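Local atomic coordinates of pectate lyase (Paenibacillus sp. 0602, PDB entry 5GT5), a protein that cleaves polygalacturonate by elimination, probably with the help of calcium, and is likely to act on methylated pectins as well, cutting within the chain. Residues A[10-15]-A[402-407]; A[242-247]-A[320-325]; A[353-358]-A[391-396]. The protein carries 1 engineered substitution. One frame throughout, in Å; residues are numbered along the deposited sequence.

The three contacts join loops around a parallel beta-helix, and none belongs to its deep core: contacts 1 and 2 are surface contacts and contact 3 is partly buried. Contacts 1 and 3 are apolar and peripheral: phenylalanine and leucine in one, two prolines and an alanine in the other, with the latter adding a water bridge. Both draw on the long loop after strand 378-380. Contact 2 is polar, built on a lysine, two waters and peptide atoms; it lies closest to the middle of the chain and to the probable active site. Contacts 2 and 3 share a side of the molecule, contact 2 running into, and contact 3 lying beside, the sheet that contains strands 324-329 and 346-349, their centres about 20 Å apart.

Contact 1 (A[10-15]-A[402-407]); sequences TGFSQG and NGFSIL
The N-terminal arm meets the C-terminal tail on the outer surface of the beta-helix, where Phe12 reaches across to Phe404 and Leu407. All of the contact on the arm side is made by the far end of the Phe12 ring. CZ of Phe12 stands 3.9 Å from CZ of Phe404, and CE1 of Phe12 is 4.0 Å from that same CZ of Phe404. CZ of Phe404 lies at the edge of the Phe12 ring, close to its plane, and the two side chains approach from opposite directions. Leu407 supplies a methyl group: its CD2 lies 3.6 Å from CZ of Phe12, on a side chain running roughly perpendicular to that of Phe12. Within the tail, CD2 of Leu407 and CZ of Phe404 are 4.1 Å apart, close enough to receive the end of the Phe12 ring together. Phe404 reaches this place with CG set between its own backbone N and carbonyl carbon (chi1 49°), which turns the ring inward to the arm. In this family of polysaccharide lyases the chain winds into a right-handed parallel beta-helix, and both terminal segments here lie on one flank of it. The arm is fastened to the coils through Thr10 O and Ser13 N, both bonded to Thr187 OG1, and through Phe12 N to Thr264 OG1; the tail leans on strand 284-288, with Phe404 on Asn284 and Leu407 on His286. Just past the tail segment, Tyr409 meets the Phe12 ring edge-to-face and Pro408 O accepts from Gln14 NE2, so the two ends are joined by a polar bond beside the apolar one. Behind Phe12 the arm is folded into a tight bend, where Gln14 N donates to Gly11 O at 2.9 Å.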
ATOM      1  N   THR A  10      14.324   5.570   2.432  1.00  8.52           N
ATOM      2  CA  THR A  10      14.420   5.226   1.009  1.00  7.89           C
ATOM      3  C   THR A  10      13.818   3.846   0.778  1.00  7.61           C
ATOM      4  O   THR A  10      13.439   3.136   1.720  1.00  9.51           O
ATOM      5  CB  THR A  10      15.871   5.177   0.541  1.00  9.70           C
ATOM      6  OG1 THR A  10      16.503   4.053   1.171  1.00 10.19           O
ATOM      7  CG2 THR A  10      16.632   6.429   0.937  1.00 12.22           C
ATOM      8  N   GLY A  11      13.712   3.468  -0.484  1.00  7.01           N
ATOM      9  CA  GLY A  11      13.448   2.071  -0.835  1.00  9.33           C
ATOM     10  C   GLY A  11      11.976   1.751  -0.882  1.00  7.83           C
ATOM     11  O   GLY A  11      11.136   2.661  -1.044  1.00  8.40           O
ATOM     12  N   PHE A  12      11.613   0.482  -0.719  1.00  6.41           N
ATOM     13  CA  PHE A  12      10.227   0.088  -0.959  1.00  5.80           C
ATOM     14  C   PHE A  12       9.243   0.669   0.046  1.00  5.64           C
ATOM     15  O   PHE A  12       8.055   0.782  -0.260  1.00  8.65           O
ATOM     16  CB  PHE A  12      10.084  -1.436  -1.000  1.00  8.06           C
ATOM     17  CG  PHE A  12      10.658  -2.077  -2.257  1.00  5.79           C
ATOM     18  CD1 PHE A  12      10.061  -1.898  -3.499  1.00  9.25           C
ATOM     19  CD2 PHE A  12      11.803  -2.873  -2.193  1.00  6.56           C
ATOM     20  CE1 PHE A  12      10.587  -2.487  -4.655  1.00  9.21           C
ATOM     21  CE2 PHE A  12      12.328  -3.480  -3.338  1.00  7.52           C
ATOM     22  CZ  PHE A  12      11.716  -3.308  -4.571  1.00  8.07           C
ATOM     23  N   SER A  13       9.726   1.057   1.237  1.00  6.32           N
ATOM     24  CA  SER A  13       8.850   1.734   2.186  1.00  7.00           C
ATOM     25  C   SER A  13       8.668   3.205   1.905  1.00  9.39           C
ATOM     26  O   SER A  13       8.077   3.907   2.724  1.00  7.66           O
ATOM     27  CB  SER A  13       9.332   1.536   3.624  1.00  6.72           C
ATOM     28  OG  SER A  13       8.395   2.124   4.546  1.00  6.59           O
ATOM     29  N   GLN A  14       9.134   3.694   0.757  1.00  8.72           N
ATOM     30  CA  GLN A  14       8.870   5.092   0.406  1.00 11.07           C
ATOM     31  C   GLN A  14       7.368   5.390   0.519  1.00  7.37           C
ATOM     32  O   GLN A  14       6.523   4.554   0.177  1.00 11.80           O
ATOM     33  CB  GLN A  14       9.327   5.379  -1.036  1.00 12.53           C
ATOM     34  CG  GLN A  14       8.581   4.576  -2.104  1.00 13.54           C
ATOM     35  CD  GLN A  14       9.103   4.870  -3.493  1.00 13.43           C
ATOM     36  OE1 GLN A  14       9.776   5.887  -3.717  1.00 19.75           O
ATOM     37  NE2 GLN A  14       8.792   3.991  -4.436  1.00 18.10           N
ATOM     38  N   GLY A  15       7.038   6.586   1.005  1.00 13.54           N
ATOM     39  CA  GLY A  15       5.639   6.971   1.125  1.00 14.14           C
ATOM     40  C   GLY A  15       5.024   6.700   2.501  1.00 15.66           C
ATOM     41  O   GLY A  15       3.907   7.145   2.802  1.00 15.24           O
ATOM     42  N   ASN A 402      11.141  -8.508 -10.812  1.00 11.02           N
ATOM     43  CA  ASN A 402       9.808  -9.029 -11.043  1.00 11.13           C
ATOM     44  C   ASN A 402       8.758  -7.944 -11.061  1.00 11.06           C
ATOM     45  O   ASN A 402       8.502  -7.324 -10.043  1.00 13.42           O
ATOM     46  CB  ASN A 402       9.461 -10.077  -9.989  1.00 11.65           C
ATOM     47  CG  ASN A 402      10.295 -11.320 -10.139  1.00 11.84           C
ATOM     48  OD1 ASN A 402      10.555 -11.779 -11.266  1.00 10.93           O
ATOM     49  ND2 ASN A 402      10.735 -11.890  -9.015  1.00  8.82           N
ATOM     50  N   GLY A 403       8.189  -7.657 -12.235  1.00 15.11           N
ATOM     51  CA  GLY A 403       7.028  -6.774 -12.282  1.00 14.66           C
ATOM     52  C   GLY A 403       7.384  -5.368 -12.708  1.00 22.76           C
ATOM     53  O   GLY A 403       6.521  -4.513 -12.910  1.00 23.41           O
ATOM     54  N   PHE A 404       8.682  -5.114 -12.768  1.00 17.08           N
ATOM     55  CA  PHE A 404       9.222  -3.848 -13.224  1.00 17.12           C
ATOM     56  C   PHE A 404      10.614  -4.076 -13.814  1.00 17.06           C
ATOM     57  O   PHE A 404      11.233  -5.118 -13.582  1.00 16.43           O
ATOM     58  CB  PHE A 404       9.237  -2.776 -12.115  1.00 16.74           C
ATOM     59  CG  PHE A 404       9.844  -3.232 -10.809  1.00 16.42           C
ATOM     60  CD1 PHE A 404      11.219  -3.272 -10.639  1.00 12.92           C
ATOM     61  CD2 PHE A 404       9.032  -3.590  -9.745  1.00 15.34           C
ATOM     62  CE1 PHE A 404      11.772  -3.678  -9.422  1.00 12.27           C
ATOM     63  CE2 PHE A 404       9.571  -3.998  -8.535  1.00 18.34           C
ATOM     64  CZ  PHE A 404      10.939  -4.047  -8.368  1.00 15.98           C
ATOM     65  N   SER A 405      11.072  -3.117 -14.612  1.00 18.26           N
ATOM     66  CA  SER A 405      12.369  -3.152 -15.268  1.00 20.92           C
ATOM     67  C   SER A 405      13.451  -2.563 -14.372  1.00 17.24           C
ATOM     68  O   SER A 405      14.537  -3.126 -14.246  1.00 20.03           O
ATOM     69  CB  SER A 405      12.292  -2.397 -16.613  1.00 19.54           C
ATOM     70  OG  SER A 405      11.445  -3.091 -17.517  1.00 48.40           O
ATOM     71  N   ILE A 406      13.152  -1.415 -13.774  1.00 19.20           N
ATOM     72  CA  ILE A 406      14.055  -0.763 -12.823  1.00 22.20           C
ATOM     73  C   ILE A 406      13.336  -0.478 -11.502  1.00 16.95           C
ATOM     74  O   ILE A 406      12.106  -0.347 -11.456  1.00 15.39           O
ATOM     75  CB  ILE A 406      14.665   0.549 -13.392  1.00 25.11           C
ATOM     76  CG1 ILE A 406      13.566   1.567 -13.672  1.00 30.95           C
ATOM     77  CG2 ILE A 406      15.455   0.280 -14.667  1.00 32.59           C
ATOM     78  CD1 ILE A 406      14.076   2.975 -13.880  1.00 40.05           C
ATOM     79  N   LEU A 407      14.107  -0.387 -10.429  1.00 13.93           N
ATOM     80  CA  LEU A 407      13.516  -0.182  -9.113  1.00 12.49           C
ATOM     81  C   LEU A 407      12.678   1.087  -9.111  1.00 14.83           C
ATOM     82  O   LEU A 407      13.071   2.098  -9.722  1.00 16.50           O
ATOM     83  CB  LEU A 407      14.617  -0.106  -8.072  1.00 13.75           C
ATOM     84  CG  LEU A 407      15.288  -1.435  -7.742  1.00 12.34           C
ATOM     85  CD1 LEU A 407      16.611  -1.173  -7.052  1.00 11.98           C
ATOM     86  CD2 LEU A 407      14.349  -2.308  -6.878  1.00 11.28           C
TER

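Contact 2 (A[242-247]-A[320-325]); sequences SQKKGH and GITSNG
A water-assisted polar contact joins two loops on the flank of the beta-helix: Lys244, in the loop after helix 233-241, reaches the chain at Gly320 and Thr322 that leads into strand 324-329. The lysine chain leaves with CG anti to its backbone N and then bends twice (chi2 66°, chi3 74°), curling its ammonium group over to the other loop. There NZ of Lys244 makes a weak hydrogen bond to Gly320 O at 3.1 Å. Two waters complete the link: one accepts from Lys244 NZ (2.9 Å) and from Gly320 N; the other accepts from Lys244 NZ (3.1 Å) and is hydrogen-bonded to Thr322 OG1 at 2.6 Å. Gln274 OE1 is a further acceptor for Lys244 NZ and also receives Thr322 N, and its NE2 is bonded to Ser242 OG, so one amide ties both loops. That serine oxygen, OG, lies 3.6 Å from CD1 of Ile321. Next door, Lys245 makes a salt bridge to Asp174, a probable calcium ligand; the Lys244 side chain is about 7 Å from that of Arg276, probably the catalytic arginine. Ala297 of helix 295-301 touches both Ser242 and Ile321, while the two loops run on into strands 248-249 and 324-329 of a four-stranded parallel sheet, with strand 279-281 between them.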
ATOM      1  N   SER A 242      27.116 -17.101  17.083  1.00  6.63           N
ATOM      2  CA  SER A 242      26.525 -16.530  15.864  1.00  6.95           C
ATOM      3  C   SER A 242      25.032 -16.810  15.732  1.00  7.66           C
ATOM      4  O   SER A 242      24.502 -17.770  16.293  1.00  7.78           O
ATOM      5  CB  SER A 242      27.277 -17.022  14.620  1.00  7.88           C
ATOM      6  OG  SER A 242      27.402 -18.424  14.602  1.00  8.65           O
ATOM      7  N   GLN A 243      24.350 -15.908  15.033  1.00  5.94           N
ATOM      8  CA  GLN A 243      22.892 -16.020  14.865  1.00  6.49           C
ATOM      9  C   GLN A 243      22.583 -16.922  13.679  1.00  6.39           C
ATOM     10  O   GLN A 243      23.140 -16.744  12.603  1.00  8.20           O
ATOM     11  CB  GLN A 243      22.331 -14.610  14.633  1.00  8.06           C
ATOM     12  CG  GLN A 243      20.881 -14.573  14.136  1.00  8.81           C
ATOM     13  CD  GLN A 243      19.901 -15.170  15.123  1.00  6.83           C
ATOM     14  OE1 GLN A 243      20.231 -15.342  16.315  1.00  5.74           O
ATOM     15  NE2 GLN A 243      18.691 -15.472  14.658  1.00  7.56           N
ATOM     16  N   LYS A 244      21.717 -17.909  13.850  1.00  6.09           N
ATOM     17  CA  LYS A 244      21.497 -18.907  12.778  1.00  7.78           C
ATOM     18  C   LYS A 244      20.723 -18.350  11.590  1.00  9.50           C
ATOM     19  O   LYS A 244      21.038 -18.655  10.448  1.00 10.85           O
ATOM     20  CB  LYS A 244      20.770 -20.130  13.346  1.00  9.79           C
ATOM     21  CG  LYS A 244      20.555 -21.291  12.388  1.00 15.64           C
ATOM     22  CD  LYS A 244      21.881 -21.902  11.993  1.00 22.65           C
ATOM     23  CE  LYS A 244      22.476 -22.734  13.124  1.00 23.98           C
ATOM     24  NZ  LYS A 244      23.738 -23.434  12.708  1.00 16.22           N
ATOM     25  N   LYS A 245      19.710 -17.533  11.839  1.00  7.28           N
ATOM     26  CA  LYS A 245      18.798 -17.069  10.768  1.00  6.72           C
ATOM     27  C   LYS A 245      18.616 -15.555  10.786  1.00  8.54           C
ATOM     28  O   LYS A 245      18.360 -14.970  11.842  1.00 10.13           O
ATOM     29  CB  LYS A 245      17.398 -17.723  10.921  1.00  8.82           C
ATOM     30  CG  LYS A 245      17.356 -19.225  10.697  1.00 12.82           C
ATOM     31  CD  LYS A 245      16.117 -19.823  11.331  1.00 21.03           C
ATOM     32  CE  LYS A 245      16.086 -21.339  11.236  1.00 34.33           C
ATOM     33  NZ  LYS A 245      15.184 -21.917  12.279  1.00 22.75           N
ATOM     34  N   GLY A 246      18.709 -14.915   9.621  1.00  7.86           N
ATOM     35  CA  GLY A 246      18.491 -13.489   9.503  1.00  6.76           C
ATOM     36  C   GLY A 246      17.069 -13.087   9.143  1.00  7.82           C
ATOM     37  O   GLY A 246      16.220 -12.923  10.015  1.00 10.36           O
ATOM     38  N   HIS A 247      16.809 -12.900   7.847  1.00  6.28           N
ATOM     39  CA  HIS A 247      15.520 -12.463   7.320  1.00  6.01           C
ATOM     40  C   HIS A 247      14.881 -13.543   6.431  1.00  5.68           C
ATOM     41  O   HIS A 247      15.439 -13.890   5.383  1.00  5.92           O
ATOM     42  CB  HIS A 247      15.710 -11.249   6.395  1.00  6.37           C
ATOM     43  CG  HIS A 247      16.312 -10.035   7.048  1.00  4.81           C
ATOM     44  ND1 HIS A 247      15.746  -9.408   8.123  1.00  6.05           N
ATOM     45  CD2 HIS A 247      17.394  -9.294   6.690  1.00  7.85           C
ATOM     46  CE1 HIS A 247      16.488  -8.347   8.454  1.00  7.14           C
ATOM     47  NE2 HIS A 247      17.487  -8.265   7.599  1.00  7.39           N
ATOM     48  N   GLY A 320      26.699 -26.530  14.214  1.00  8.90           N
ATOM     49  CA  GLY A 320      27.791 -26.063  13.389  1.00 10.90           C
ATOM     50  C   GLY A 320      27.560 -24.657  12.868  1.00  9.86           C
ATOM     51  O   GLY A 320      26.719 -23.922  13.408  1.00 11.86           O
ATOM     52  N   ILE A 321      28.311 -24.291  11.839  1.00  9.44           N
ATOM     53  CA  ILE A 321      28.297 -22.936  11.288  1.00  8.33           C
ATOM     54  C   ILE A 321      27.836 -22.969   9.840  1.00  6.93           C
ATOM     55  O   ILE A 321      28.546 -23.453   8.968  1.00 10.91           O
ATOM     56  CB  ILE A 321      29.690 -22.317  11.385  1.00  7.87           C
ATOM     57  CG1 ILE A 321      30.166 -22.279  12.838  1.00 10.45           C
ATOM     58  CG2 ILE A 321      29.737 -20.919  10.766  1.00  8.55           C
ATOM     59  CD1 ILE A 321      29.358 -21.361  13.730  1.00 10.52           C
ATOM     60  N   THR A 322      26.630 -22.463   9.579  1.00  6.69           N
ATOM     61  CA  THR A 322      26.197 -22.235   8.202  1.00  7.30           C
ATOM     62  C   THR A 322      26.874 -20.954   7.774  1.00  6.48           C
ATOM     63  O   THR A 322      27.120 -20.070   8.608  1.00  7.42           O
ATOM     64  CB  THR A 322      24.677 -22.132   8.157  1.00  8.14           C
ATOM     65  OG1 THR A 322      24.168 -23.424   8.532  1.00 12.48           O
ATOM     66  CG2 THR A 322      24.145 -21.764   6.761  1.00  8.69           C
ATOM     67  N   SER A 323      27.252 -20.877   6.500  1.00  8.29           N
ATOM     68  CA  SER A 323      28.038 -19.741   5.999  1.00  6.78           C
ATOM     69  C   SER A 323      27.482 -19.251   4.685  1.00  7.62           C
ATOM     70  O   SER A 323      28.114 -19.374   3.633  1.00  7.00           O
ATOM     71  CB  SER A 323      29.512 -20.162   5.872  1.00  7.87           C
ATOM     72  OG  SER A 323      30.368 -19.044   5.715  1.00  9.78           O
ATOM     73  N   ASN A 324      26.260 -18.723   4.760  1.00  6.83           N
ATOM     74  CA  ASN A 324      25.552 -18.209   3.611  1.00  6.00           C
ATOM     75  C   ASN A 324      25.416 -16.707   3.680  1.00  6.10           C
ATOM     76  O   ASN A 324      25.550 -16.116   4.743  1.00  8.81           O
ATOM     77  CB  ASN A 324      24.147 -18.802   3.512  1.00  7.55           C
ATOM     78  CG  ASN A 324      24.137 -20.293   3.183  1.00  9.86           C
ATOM     79  OD1 ASN A 324      25.144 -20.874   2.734  1.00  9.29           O
ATOM     80  ND2 ASN A 324      22.971 -20.925   3.414  1.00  8.71           N
ATOM     81  N   GLY A 325      25.128 -16.090   2.556  1.00  6.42           N
ATOM     82  CA  GLY A 325      24.892 -14.656   2.482  1.00  4.62           C
ATOM     83  C   GLY A 325      23.478 -14.347   2.013  1.00  6.11           C
ATOM     84  O   GLY A 325      22.509 -14.515   2.772  1.00  8.81           O
TER
HETATM   85  O   HOH W   1      24.403 -24.699  15.259  1.00 16.59           O
HETATM   86  O   HOH W   2      24.633 -25.171  10.354  1.00 27.09           O

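Contact 3 (A[353-358]-A[391-396]); sequences TDPTNA and PVPAAI
A cis peptide bond before Pro393 and the turn angles of Pro355 (phi -62°, psi -15°) bring the two proline rings together at their CG corners, with CG of Pro355 3.6 Å from CG of Pro393. The rings run at a slant to each other, so contact is confined to this corner and to CB of Pro355, 4.0 Å from the same CG of Pro393. Beside them the methyl group of Ala394 packs against the peptide of Pro355, its CB 3.6 Å from Pro355 O. That carbonyl oxygen also takes a hydrogen from a water at 2.8 Å, and the water in turn accepts from Ala395 N, forming a bridge between the loops. Residues 354-357 form a type I beta turn in the loop between strands 346-349 and 363-367 of the beta-helix, closed by Asn357 N donating to Asp354 O. An Asx turn is superimposed on it: Asp354 OD1 accepts from Thr356 N, 2.9 Å away and above the carboxylate plane, and from Thr356 OG1 on the same face. In segment 391-396, Val392 is bonded through its backbone to Val348 and Asn350, which lays the proline-rich segment along the end of strand 346-349.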
ATOM      1  N   THR A 353      16.241 -25.746  -2.443  1.00 11.91           N
ATOM      2  CA  THR A 353      15.326 -26.872  -2.259  1.00 11.19           C
ATOM      3  C   THR A 353      15.662 -28.048  -3.186  1.00 14.71           C
ATOM      4  O   THR A 353      15.587 -29.199  -2.777  1.00 14.01           O
ATOM      5  CB  THR A 353      13.855 -26.414  -2.438  1.00 15.17           C
ATOM      6  OG1 THR A 353      13.534 -25.439  -1.433  1.00 13.02           O
ATOM      7  CG2 THR A 353      12.886 -27.593  -2.294  1.00 14.06           C
ATOM      8  N   ASP A 354      16.044 -27.761  -4.417  1.00 13.04           N
ATOM      9  CA  ASP A 354      16.401 -28.817  -5.364  1.00 14.36           C
ATOM     10  C   ASP A 354      17.063 -28.177  -6.571  1.00 12.09           C
ATOM     11  O   ASP A 354      16.364 -27.692  -7.455  1.00 11.54           O
ATOM     12  CB  ASP A 354      15.152 -29.566  -5.836  1.00 16.36           C
ATOM     13  CG  ASP A 354      15.489 -30.673  -6.856  1.00 17.78           C
ATOM     14  OD1 ASP A 354      16.682 -30.818  -7.224  1.00 17.75           O
ATOM     15  OD2 ASP A 354      14.553 -31.386  -7.281  1.00 22.14           O
ATOM     16  N   PRO A 355      18.408 -28.200  -6.595  1.00 11.89           N
ATOM     17  CA  PRO A 355      19.124 -27.524  -7.687  1.00 12.82           C
ATOM     18  C   PRO A 355      18.839 -28.092  -9.063  1.00 17.19           C
ATOM     19  O   PRO A 355      19.091 -27.389 -10.034  1.00 15.60           O
ATOM     20  CB  PRO A 355      20.593 -27.707  -7.307  1.00 16.13           C
ATOM     21  CG  PRO A 355      20.554 -27.750  -5.779  1.00 17.75           C
ATOM     22  CD  PRO A 355      19.318 -28.608  -5.515  1.00 16.35           C
ATOM     23  N   THR A 356      18.255 -29.285  -9.162  1.00 14.78           N
ATOM     24  CA  THR A 356      17.972 -29.812 -10.489  1.00 15.69           C
ATOM     25  C   THR A 356      16.601 -29.365 -10.980  1.00 14.59           C
ATOM     26  O   THR A 356      16.212 -29.659 -12.109  1.00 19.19           O
ATOM     27  CB  THR A 356      17.944 -31.370 -10.467  1.00 14.94           C
ATOM     28  OG1 THR A 356      16.778 -31.839  -9.764  1.00 19.12           O
ATOM     29  CG2 THR A 356      19.203 -31.910  -9.805  1.00 13.68           C
ATOM     30  N   ASN A 357      15.890 -28.574 -10.168  1.00 12.47           N
ATOM     31  CA  ASN A 357      14.558 -28.110 -10.536  1.00 14.83           C
ATOM     32  C   ASN A 357      14.484 -26.583 -10.640  1.00 14.03           C
ATOM     33  O   ASN A 357      14.516 -25.879  -9.618  1.00 11.98           O
ATOM     34  CB  ASN A 357      13.552 -28.655  -9.511  1.00 14.50           C
ATOM     35  CG  ASN A 357      12.112 -28.307  -9.840  1.00 14.08           C
ATOM     36  OD1 ASN A 357      11.829 -27.503 -10.724  1.00 18.64           O
ATOM     37  ND2 ASN A 357      11.177 -28.927  -9.112  1.00 20.79           N
ATOM     38  N   ALA A 358      14.387 -26.050 -11.855  1.00 12.99           N
ATOM     39  CA  ALA A 358      14.470 -24.599 -12.057  1.00 13.73           C
ATOM     40  C   ALA A 358      13.375 -23.809 -11.356  1.00 14.63           C
ATOM     41  O   ALA A 358      13.543 -22.621 -11.067  1.00 13.10           O
ATOM     42  CB  ALA A 358      14.513 -24.260 -13.551  1.00 16.26           C
ATOM     43  N   PRO A 391      26.674 -16.961  -8.460  1.00  8.71           N
ATOM     44  CA  PRO A 391      25.601 -17.709  -7.801  1.00  8.02           C
ATOM     45  C   PRO A 391      25.800 -19.195  -7.858  1.00  9.23           C
ATOM     46  O   PRO A 391      26.188 -19.726  -8.897  1.00 11.02           O
ATOM     47  CB  PRO A 391      24.348 -17.340  -8.618  1.00  8.61           C
ATOM     48  CG  PRO A 391      24.707 -16.118  -9.430  1.00 11.97           C
ATOM     49  CD  PRO A 391      26.203 -16.216  -9.644  1.00 10.50           C
ATOM     50  N   VAL A 392      25.501 -19.867  -6.759  1.00  9.47           N
ATOM     51  CA  VAL A 392      25.534 -21.323  -6.685  1.00  9.95           C
ATOM     52  C   VAL A 392      24.247 -21.800  -6.021  1.00  8.28           C
ATOM     53  O   VAL A 392      23.625 -21.031  -5.284  1.00  8.29           O
ATOM     54  CB  VAL A 392      26.747 -21.844  -5.885  1.00 10.12           C
ATOM     55  CG1 VAL A 392      28.023 -21.307  -6.465  1.00 13.78           C
ATOM     56  CG2 VAL A 392      26.640 -21.462  -4.418  1.00 12.92           C
ATOM     57  N   PRO A 393      23.830 -23.053  -6.256  1.00  9.79           N
ATOM     58  CA  PRO A 393      24.448 -24.123  -7.042  1.00  8.64           C
ATOM     59  C   PRO A 393      23.686 -24.483  -8.314  1.00 12.45           C
ATOM     60  O   PRO A 393      24.126 -25.380  -9.062  1.00 12.63           O
ATOM     61  CB  PRO A 393      24.335 -25.295  -6.077  1.00 11.30           C
ATOM     62  CG  PRO A 393      22.966 -25.107  -5.495  1.00 12.44           C
ATOM     63  CD  PRO A 393      22.770 -23.593  -5.379  1.00 11.69           C
ATOM     64  N   ALA A 394      22.565 -23.831  -8.586  1.00  9.75           N
ATOM     65  CA  ALA A 394      21.733 -24.225  -9.723  1.00  9.77           C
ATOM     66  C   ALA A 394      22.104 -23.453 -10.973  1.00 10.69           C
ATOM     67  O   ALA A 394      22.740 -22.381 -10.907  1.00 10.89           O
ATOM     68  CB  ALA A 394      20.247 -24.017  -9.391  1.00 10.61           C
ATOM     69  N   ALA A 395      21.702 -24.004 -12.117  1.00 10.86           N
ATOM     70  CA  ALA A 395      21.829 -23.315 -13.393  1.00 12.03           C
ATOM     71  C   ALA A 395      21.306 -21.904 -13.215  1.00 11.71           C
ATOM     72  O   ALA A 395      20.229 -21.677 -12.629  1.00 11.48           O
ATOM     73  CB  ALA A 395      21.035 -24.044 -14.450  1.00 10.84           C
ATOM     74  N   ILE A 396      22.073 -20.929 -13.705  1.00 11.64           N
ATOM     75  CA  ILE A 396      21.802 -19.526 -13.380  1.00 12.01           C
ATOM     76  C   ILE A 396      20.679 -18.968 -14.241  1.00 14.37           C
ATOM     77  O   ILE A 396      20.683 -19.124 -15.459  1.00 13.75           O
ATOM     78  CB  ILE A 396      23.099 -18.683 -13.506  1.00 10.76           C
ATOM     79  CG1 ILE A 396      24.115 -19.174 -12.485  1.00 11.51           C
ATOM     80  CG2 ILE A 396      22.831 -17.179 -13.367  1.00 10.37           C
ATOM     81  CD1 ILE A 396      25.558 -18.692 -12.705  1.00 12.19           C
TER
HETATM   82  O   HOH W   3      21.078 -26.892 -11.955  1.00 18.35           O